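Local coordinates for chorismate mutase and shikimate 5-dehydrogenase fusion protein (Clostridium acetobutylicum, PDB 3FBT), which probably catalyses the reversible NADPH-linked reduction of 3-dehydroshikimate to shikimate through the dehydrogenase part of a fusion with chorismate mutase, at residues A[209-221]-A[231-243]. Residues are numbered along the deposited sequence; the frame is centred on the assembly and turned at random.
Sequences SAVDLIYNPVETL and VKAVNGLYMLVSQ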
loop_
_atom_site.group_PDB
_atom_site.type_symbol
_atom_site.label_atom_id
_atom_site.label_comp_id
_atom_site.label_asym_id
_atom_site.label_seq_id
_atom_site.Cartn_x
_atom_site.Cartn_y
_atom_site.Cartn_z
ATOM N N SER A 209 14.407 -37.757 -14.728
ATOM C CA SER A 209 14.220 -36.593 -13.829
ATOM C C SER A 209 12.738 -36.335 -13.452
ATOM O O SER A 209 11.868 -36.355 -14.314
ATOM C CB SER A 209 14.733 -35.375 -14.515
ATOM O OG SER A 209 16.115 -35.426 -14.529
ATOM N N ALA A 210 12.468 -36.095 -12.170
ATOM C CA ALA A 210 11.170 -35.785 -11.720
ATOM C C ALA A 210 11.231 -34.336 -11.254
ATOM O O ALA A 210 12.047 -34.077 -10.386
ATOM C CB ALA A 210 10.832 -36.672 -10.535
ATOM N N VAL A 211 10.389 -33.430 -11.796
ATOM C CA VAL A 211 10.258 -32.011 -11.351
ATOM C C VAL A 211 8.815 -31.769 -10.797
ATOM O O VAL A 211 7.837 -31.885 -11.542
ATOM C CB VAL A 211 10.513 -30.977 -12.530
ATOM C CG1 VAL A 211 10.526 -29.435 -12.038
ATOM C CG2 VAL A 211 11.802 -31.258 -13.284
ATOM N N ASP A 212 8.670 -31.462 -9.520
ATOM C CA ASP A 212 7.380 -31.022 -8.988
ATOM C C ASP A 212 7.374 -29.498 -8.781
ATOM O O ASP A 212 8.278 -28.950 -8.187
ATOM C CB ASP A 212 7.101 -31.668 -7.647
ATOM C CG ASP A 212 5.603 -31.725 -7.341
ATOM O OD1 ASP A 212 4.875 -30.863 -7.870
ATOM O OD2 ASP A 212 5.140 -32.673 -6.620
ATOM N N LEU A 213 6.359 -28.802 -9.258
ATOM C CA LEU A 213 6.302 -27.342 -9.030
ATOM C C LEU A 213 5.805 -27.009 -7.625
ATOM O O LEU A 213 5.879 -25.865 -7.197
ATOM C CB LEU A 213 5.421 -26.622 -10.048
ATOM C CG LEU A 213 5.944 -26.100 -11.356
ATOM C CD1 LEU A 213 6.617 -27.231 -12.142
ATOM C CD2 LEU A 213 4.713 -25.625 -12.016
ATOM N N ILE A 214 5.286 -28.001 -6.920
ATOM C CA ILE A 214 5.054 -27.909 -5.496
ATOM C C ILE A 214 6.353 -27.824 -4.681
ATOM O O ILE A 214 7.323 -28.577 -4.951
ATOM C CB ILE A 214 4.323 -29.154 -5.064
ATOM C CG1 ILE A 214 2.983 -29.222 -5.845
ATOM C CG2 ILE A 214 4.201 -29.196 -3.476
ATOM C CD1 ILE A 214 2.287 -30.604 -5.772
ATOM N N TYR A 215 6.372 -26.929 -3.674
ATOM C CA TYR A 215 7.574 -26.684 -2.814
ATOM C C TYR A 215 7.212 -26.873 -1.346
ATOM O O TYR A 215 8.065 -26.818 -0.456
ATOM C CB TYR A 215 8.124 -25.228 -2.973
ATOM C CG TYR A 215 7.060 -24.156 -2.800
ATOM C CD1 TYR A 215 6.645 -23.724 -1.525
ATOM C CD2 TYR A 215 6.432 -23.630 -3.900
ATOM C CE1 TYR A 215 5.611 -22.753 -1.384
ATOM C CE2 TYR A 215 5.440 -22.701 -3.782
ATOM C CZ TYR A 215 5.043 -22.262 -2.542
ATOM O OH TYR A 215 4.037 -21.351 -2.539
ATOM N N ASN A 216 5.933 -27.006 -1.054
ATOM C CA ASN A 216 5.563 -27.359 0.295
ATOM C C ASN A 216 4.461 -28.350 0.152
ATOM O O ASN A 216 3.393 -27.976 -0.344
ATOM C CB ASN A 216 5.016 -26.144 1.025
ATOM C CG ASN A 216 4.648 -26.457 2.453
ATOM O OD1 ASN A 216 5.020 -27.511 2.987
ATOM N ND2 ASN A 216 3.906 -25.551 3.090
ATOM N N PRO A 217 4.704 -29.614 0.559
ATOM C CA PRO A 217 5.915 -30.102 1.256
ATOM C C PRO A 217 7.154 -30.163 0.391
ATOM O O PRO A 217 7.042 -30.148 -0.863
ATOM C CB PRO A 217 5.514 -31.513 1.752
ATOM C CG PRO A 217 4.299 -31.886 0.936
ATOM C CD PRO A 217 3.628 -30.619 0.518
ATOM N N VAL A 218 8.340 -30.173 1.008
ATOM C CA VAL A 218 9.565 -30.113 0.187
ATOM C C VAL A 218 9.806 -31.423 -0.564
ATOM O O VAL A 218 10.509 -31.468 -1.567
ATOM C CB VAL A 218 10.866 -29.671 0.945
ATOM C CG1 VAL A 218 10.847 -28.151 1.219
ATOM C CG2 VAL A 218 11.047 -30.454 2.206
ATOM N N GLU A 219 9.198 -32.477 -0.061
ATOM C CA GLU A 219 9.153 -33.753 -0.754
ATOM C C GLU A 219 7.708 -34.213 -0.767
ATOM O O GLU A 219 7.156 -34.593 0.263
ATOM C CB GLU A 219 10.004 -34.797 -0.034
ATOM C CG GLU A 219 10.155 -36.100 -0.824
ATOM C CD GLU A 219 10.719 -37.250 -0.009
ATOM O OE1 GLU A 219 10.046 -37.738 0.946
ATOM O OE2 GLU A 219 11.834 -37.674 -0.350
ATOM N N THR A 220 7.081 -34.110 -1.939
ATOM C CA THR A 220 5.813 -34.731 -2.196
ATOM C C THR A 220 5.941 -36.294 -2.318
ATOM O O THR A 220 6.998 -36.823 -2.660
ATOM C CB THR A 220 5.224 -34.180 -3.501
ATOM O OG1 THR A 220 6.160 -34.364 -4.566
ATOM C CG2 THR A 220 4.898 -32.655 -3.406
ATOM N N LEU A 221 4.857 -37.019 -2.073
ATOM C CA LEU A 221 4.789 -38.433 -2.455
ATOM C C LEU A 221 5.397 -38.598 -3.843
ATOM O O LEU A 221 6.287 -39.430 -4.074
ATOM C CB LEU A 221 3.334 -38.928 -2.430
ATOM C CG LEU A 221 3.086 -40.449 -2.500
ATOM C CD1 LEU A 221 3.898 -41.202 -1.403
ATOM C CD2 LEU A 221 1.602 -40.768 -2.380
ATOM N N VAL A 231 15.624 -41.683 -9.486
ATOM C CA VAL A 231 15.366 -40.554 -10.415
ATOM C C VAL A 231 15.699 -39.192 -9.765
ATOM O O VAL A 231 15.243 -38.920 -8.658
ATOM C CB VAL A 231 13.850 -40.511 -10.950
ATOM C CG1 VAL A 231 13.728 -39.547 -12.129
ATOM C CG2 VAL A 231 13.359 -41.882 -11.358
ATOM N N LYS A 232 16.477 -38.350 -10.445
ATOM C CA LYS A 232 16.743 -37.011 -9.898
ATOM C C LYS A 232 15.437 -36.286 -9.573
ATOM O O LYS A 232 14.502 -36.210 -10.409
ATOM C CB LYS A 232 17.548 -36.151 -10.860
ATOM C CG LYS A 232 17.634 -34.702 -10.325
ATOM C CD LYS A 232 18.746 -33.899 -10.912
ATOM C CE LYS A 232 18.820 -34.073 -12.408
ATOM N NZ LYS A 232 20.110 -33.459 -12.907
ATOM N N ALA A 233 15.366 -35.749 -8.360
ATOM C CA ALA A 233 14.150 -35.169 -7.864
ATOM C C ALA A 233 14.363 -33.676 -7.621
ATOM O O ALA A 233 15.337 -33.304 -6.961
ATOM C CB ALA A 233 13.731 -35.880 -6.559
ATOM N N VAL A 234 13.461 -32.829 -8.137
ATOM C CA VAL A 234 13.500 -31.362 -7.907
ATOM C C VAL A 234 12.116 -30.832 -7.471
ATOM O O VAL A 234 11.136 -31.023 -8.222
ATOM C CB VAL A 234 13.809 -30.645 -9.196
ATOM C CG1 VAL A 234 14.348 -29.243 -8.922
ATOM C CG2 VAL A 234 14.799 -31.461 -10.028
ATOM N N ASN A 235 12.013 -30.192 -6.292
ATOM C CA ASN A 235 10.744 -29.500 -5.888
ATOM C C ASN A 235 10.726 -28.033 -6.372
ATOM O O ASN A 235 11.670 -27.609 -6.962
ATOM C CB ASN A 235 10.500 -29.549 -4.402
ATOM C CG ASN A 235 11.496 -28.688 -3.613
ATOM O OD1 ASN A 235 11.988 -27.672 -4.104
ATOM N ND2 ASN A 235 11.822 -29.123 -2.402
ATOM N N GLY A 236 9.655 -27.256 -6.159
ATOM C CA GLY A 236 9.568 -26.004 -6.899
ATOM C C GLY A 236 10.070 -24.778 -6.176
ATOM O O GLY A 236 9.720 -23.680 -6.568
ATOM N N LEU A 237 10.847 -24.953 -5.113
ATOM C CA LEU A 237 11.314 -23.813 -4.315
ATOM C C LEU A 237 12.183 -22.819 -5.083
ATOM O O LEU A 237 11.957 -21.596 -5.025
ATOM C CB LEU A 237 11.988 -24.274 -3.042
ATOM C CG LEU A 237 12.338 -23.231 -2.000
ATOM C CD1 LEU A 237 11.132 -22.258 -1.729
ATOM C CD2 LEU A 237 12.713 -24.033 -0.744
ATOM N N TYR A 238 13.111 -23.326 -5.886
ATOM C CA TYR A 238 13.943 -22.442 -6.627
ATOM C C TYR A 238 13.128 -21.624 -7.637
ATOM O O TYR A 238 13.456 -20.487 -7.949
ATOM C CB TYR A 238 15.071 -23.208 -7.316
ATOM C CG TYR A 238 16.221 -22.299 -7.608
ATOM C CD1 TYR A 238 17.097 -21.911 -6.594
ATOM C CD2 TYR A 238 16.400 -21.787 -8.872
ATOM C CE1 TYR A 238 18.121 -21.008 -6.853
ATOM C CE2 TYR A 238 17.447 -20.900 -9.159
ATOM C CZ TYR A 238 18.291 -20.520 -8.141
ATOM O OH TYR A 238 19.336 -19.638 -8.445
ATOM N N MET A 239 12.074 -22.214 -8.190
ATOM C CA MET A 239 11.238 -21.512 -9.106
ATOM C C MET A 239 10.516 -20.363 -8.361
ATOM O O MET A 239 10.498 -19.273 -8.837
ATOM C CB MET A 239 10.204 -22.485 -9.739
ATOM C CG MET A 239 9.203 -21.794 -10.732
ATOM S SD MET A 239 8.108 -23.061 -11.543
ATOM C CE MET A 239 6.985 -22.061 -12.500
ATOM N N LEU A 240 9.894 -20.644 -7.224
ATOM C CA LEU A 240 9.231 -19.628 -6.449
ATOM C C LEU A 240 10.176 -18.464 -6.146
ATOM O O LEU A 240 9.806 -17.309 -6.320
ATOM C CB LEU A 240 8.733 -20.223 -5.149
ATOM C CG LEU A 240 7.901 -19.272 -4.267
ATOM C CD1 LEU A 240 6.526 -18.953 -4.924
ATOM C CD2 LEU A 240 7.717 -20.008 -2.912
ATOM N N VAL A 241 11.401 -18.764 -5.699
ATOM C CA VAL A 241 12.339 -17.728 -5.329
ATOM C C VAL A 241 12.785 -17.000 -6.508
ATOM O O VAL A 241 12.845 -15.768 -6.482
ATOM C CB VAL A 241 13.528 -18.272 -4.490
ATOM C CG1 VAL A 241 14.603 -17.207 -4.335
ATOM C CG2 VAL A 241 12.982 -18.690 -3.148
ATOM N N SER A 242 12.993 -17.689 -7.618
ATOM C CA SER A 242 13.394 -16.983 -8.869
ATOM C C SER A 242 12.319 -16.179 -9.531
ATOM O O SER A 242 12.588 -15.163 -10.174
ATOM C CB SER A 242 13.922 -17.985 -9.924
ATOM O OG SER A 242 14.984 -18.692 -9.307
ATOM N N GLN A 243 11.100 -16.705 -9.536
ATOM C CA GLN A 243 10.010 -15.911 -10.059
ATOM C C GLN A 243 9.864 -14.627 -9.239
ATOM O O GLN A 243 9.640 -13.603 -9.786
ATOM C CB GLN A 243 8.695 -16.700 -10.138
ATOM C CG GLN A 243 7.554 -15.932 -10.709
ATOM C CD GLN A 243 6.682 -15.288 -9.591
ATOM O OE1 GLN A 243 6.602 -14.036 -9.443
ATOM N NE2 GLN A 243 6.008 -16.138 -8.840
HETATM O O HOH W 1 7.069 -23.359 -7.626
#
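Ala210 N meets Lys232 O at 2.7 Å, the first rung of a parallel ladder continued by Val234 N to Ala210 O and Asp212 N to Val234 O. The two strand axes diverge by just 11°, and each acceptor is approached nearly head-on. Where the strands end, the pairing changes character: Gly236 N reaches Ile214 O at 2.9 Å, but from above the carbonyl plane.

Packing is close around Asn235, Gly236 and Tyr215, where much surface is buried between the segments. With CG held between backbone N and carbonyl carbon (chi1 69°), the Asn235 amide serves both segments. ND2 donates to Val218 O at 2.8 Å, within the planes of both groups and on a carbonyl lone pair, while OD1 closes an Asx turn by accepting from Leu237 N. This fixes the amide's rotation and ties the 213-220 loop to the helix start. The buried Gly236 is the N-cap, and a water bridges its O to Leu213 O.

Further on, Leu240 CD2 lies over one face of the Tyr215 ring, 3.6 Å from its centroid and 15° off the normal, a CH-pi contact; Leu213 CG touches Met239 SD at 3.7 Å. Leu213 and Gly236 are predicted NADP(+) contacts and Tyr215 a shikimate contact, consistent with a site at the domain junction.

The solvent side is confined to exposed Ala233, little covered by strand 209-212, and to the end of Lys232, which bends away to give NZ to Phe116 O and Arg117 O; the backbone bonds there stay tight. Strand 232-234 is an edge strand of the parallel Rossmann-type sheet, joined to 209-212 through helix 221-228 in a beta-alpha-beta unit; strand 181-184 flanks 209-212 across from it, helix 105-115 packs on Val211, and helices 19-31 and 258-273 adjoin Tyr215.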